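Local coordinates for protein TcpB (Brucella melitensis, PDB 4LQC) that contains a TIR domain, a parallel-sheet alpha/beta fold of the kind that usually serves in protein-protein association, at residues S60-V65 with R94-W99. The protein carries 2 engineered substitutions. Sequence-based numbering, arbitrary orientation.
Sequences SKFGIV and RILPIW
Arg94 reaches back along the start of strand 60-68 and holds two successive carbonyls with its side chain. CB, CG and CD all lie near Lys61 O; then the bend at chi3 (64°) turns the head over, and NE donates to Lys61 O at 3.0 Å in an almost straight bond (173°). Past CZ, which is 3.8 Å from both Lys61 O and Ser60 O, NH2 donates to Ser60 O at 2.6 Å, in a more bent bond (133°). Both oxygens lie in the guanidinium plane at its edge, which should fix the rotation of the group; NH2 also bonds Leu57 O at the end of helix 49-57, and NH1 makes a long, weak ion pair with Glu88. From here a parallel ladder of backbone hydrogen bonds takes over, Gly63 N to Arg94 O, Leu96 N to Gly63 O and Ile98 N to Val65 O; Val65 N reaches Leu96 O at 3.3 Å from above the carbonyl plane. On one face, Ile64 CG2 presses tightly against Ile98 CD1 (3.5 Å); on the other, Val65 CG2 meets Ile95 CG2 at 3.7 Å. The two strands lie side by side in the five-stranded parallel sheet of the TIR fold, with strand 7-14 flanking 60-68, helix 49-57 covering Val65 and Ile95, and helix 127-136 covering Ile64 and Leu96.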
loop_
_atom_site.group_PDB
_atom_site.type_symbol
_atom_site.label_atom_id
_atom_site.label_comp_id
_atom_site.label_asym_id
_atom_site.label_seq_id
_atom_site.Cartn_x
_atom_site.Cartn_y
_atom_site.Cartn_z
ATOM N N SER B 60 17.641 -14.379 -16.238
ATOM C CA SER B 60 17.914 -13.106 -15.576
ATOM C C SER B 60 18.637 -13.287 -14.245
ATOM O O SER B 60 18.543 -14.348 -13.622
ATOM C CB SER B 60 16.613 -12.327 -15.344
ATOM O OG SER B 60 15.772 -12.349 -16.492
ATOM N N LYS B 61 19.353 -12.252 -13.801
ATOM C CA LYS B 61 20.012 -12.313 -12.498
ATOM C C LYS B 61 18.969 -12.317 -11.395
ATOM O O LYS B 61 19.029 -13.145 -10.487
ATOM C CB LYS B 61 21.004 -11.155 -12.285
ATOM C CG LYS B 61 22.253 -11.221 -13.162
ATOM C CD LYS B 61 23.244 -10.103 -12.823
ATOM C CE LYS B 61 23.786 -9.408 -14.075
ATOM N NZ LYS B 61 24.355 -10.362 -15.087
ATOM N N PHE B 62 17.999 -11.410 -11.491
ATOM C CA PHE B 62 17.006 -11.239 -10.436
ATOM C C PHE B 62 15.556 -11.286 -10.907
ATOM O O PHE B 62 15.261 -11.050 -12.066
ATOM C CB PHE B 62 17.262 -9.934 -9.688
ATOM C CG PHE B 62 18.487 -9.973 -8.828
ATOM C CD1 PHE B 62 18.456 -10.599 -7.590
ATOM C CD2 PHE B 62 19.674 -9.402 -9.260
ATOM C CE1 PHE B 62 19.585 -10.632 -6.793
ATOM C CE2 PHE B 62 20.805 -9.439 -8.475
ATOM C CZ PHE B 62 20.765 -10.047 -7.241
ATOM N N GLY B 63 14.657 -11.601 -9.982
ATOM C CA GLY B 63 13.237 -11.591 -10.255
ATOM C C GLY B 63 12.509 -10.566 -9.398
ATOM O O GLY B 63 12.667 -10.516 -8.171
ATOM N N ILE B 64 11.729 -9.722 -10.064
ATOM C CA ILE B 64 10.857 -8.780 -9.389
ATOM C C ILE B 64 9.440 -9.315 -9.496
ATOM O O ILE B 64 8.986 -9.703 -10.572
ATOM C CB ILE B 64 10.913 -7.384 -10.043
ATOM C CG1 ILE B 64 12.345 -6.834 -10.035
ATOM C CG2 ILE B 64 10.001 -6.417 -9.313
ATOM C CD1 ILE B 64 12.493 -5.519 -10.786
ATOM N N VAL B 65 8.747 -9.359 -8.375
ATOM C CA VAL B 65 7.345 -9.735 -8.374
ATOM C C VAL B 65 6.562 -8.575 -7.769
ATOM O O VAL B 65 6.769 -8.202 -6.611
ATOM C CB VAL B 65 7.105 -10.970 -7.521
ATOM C CG1 VAL B 65 5.696 -11.476 -7.736
ATOM C CG2 VAL B 65 8.113 -12.053 -7.860
ATOM N N ARG B 94 16.987 -14.554 -5.148
ATOM C CA ARG B 94 16.987 -13.912 -6.442
ATOM C C ARG B 94 15.605 -13.337 -6.719
ATOM O O ARG B 94 15.373 -12.772 -7.786
ATOM C CB ARG B 94 17.398 -14.911 -7.532
ATOM C CG ARG B 94 18.831 -15.427 -7.409
ATOM C CD ARG B 94 19.110 -16.554 -8.405
ATOM N NE ARG B 94 19.016 -16.101 -9.795
ATOM C CZ ARG B 94 18.987 -16.900 -10.860
ATOM N NH1 ARG B 94 19.049 -18.213 -10.715
ATOM N NH2 ARG B 94 18.891 -16.380 -12.079
ATOM N N ILE B 95 14.690 -13.484 -5.763
ATOM C CA ILE B 95 13.337 -12.940 -5.898
ATOM C C ILE B 95 13.153 -11.700 -5.010
ATOM O O ILE B 95 13.345 -11.760 -3.799
ATOM C CB ILE B 95 12.249 -14.001 -5.578
ATOM C CG1 ILE B 95 12.398 -15.228 -6.487
ATOM C CG2 ILE B 95 10.850 -13.429 -5.766
ATOM C CD1 ILE B 95 11.923 -14.977 -7.896
ATOM N N LEU B 96 12.791 -10.577 -5.629
ATOM C CA LEU B 96 12.604 -9.312 -4.917
ATOM C C LEU B 96 11.170 -8.863 -5.088
ATOM O O LEU B 96 10.817 -8.283 -6.110
ATOM C CB LEU B 96 13.510 -8.225 -5.504
ATOM C CG LEU B 96 14.922 -8.693 -5.838
ATOM C CD1 LEU B 96 15.647 -7.655 -6.676
ATOM C CD2 LEU B 96 15.673 -8.979 -4.552
ATOM N N PRO B 97 10.335 -9.133 -4.084
ATOM C CA PRO B 97 8.949 -8.668 -4.079
ATOM C C PRO B 97 8.906 -7.163 -3.974
ATOM O O PRO B 97 9.766 -6.565 -3.318
ATOM C CB PRO B 97 8.400 -9.242 -2.768
ATOM C CG PRO B 97 9.315 -10.383 -2.435
ATOM C CD PRO B 97 10.655 -9.920 -2.884
ATOM N N ILE B 98 7.910 -6.556 -4.604
ATOM C CA ILE B 98 7.595 -5.162 -4.330
ATOM C C ILE B 98 6.135 -5.076 -3.956
ATOM O O ILE B 98 5.266 -5.507 -4.733
ATOM C CB ILE B 98 7.829 -4.275 -5.546
ATOM C CG1 ILE B 98 9.311 -4.275 -5.907
ATOM C CG2 ILE B 98 7.386 -2.847 -5.236
ATOM C CD1 ILE B 98 9.584 -3.633 -7.246
ATOM N N TRP B 99 5.868 -4.538 -2.766
ATOM C CA TRP B 99 4.500 -4.376 -2.282
ATOM C C TRP B 99 3.914 -3.160 -2.961
ATOM O O TRP B 99 4.504 -2.076 -2.918
ATOM C CB TRP B 99 4.484 -4.159 -0.773
ATOM C CG TRP B 99 4.864 -5.359 0.061
ATOM C CD1 TRP B 99 5.791 -6.326 -0.242
ATOM C CD2 TRP B 99 4.301 -5.727 1.328
ATOM N NE1 TRP B 99 5.839 -7.263 0.769
ATOM C CE2 TRP B 99 4.934 -6.919 1.740
ATOM C CE3 TRP B 99 3.326 -5.161 2.154
ATOM C CZ2 TRP B 99 4.628 -7.549 2.954
ATOM C CZ3 TRP B 99 3.018 -5.792 3.355
ATOM C CH2 TRP B 99 3.664 -6.972 3.743
#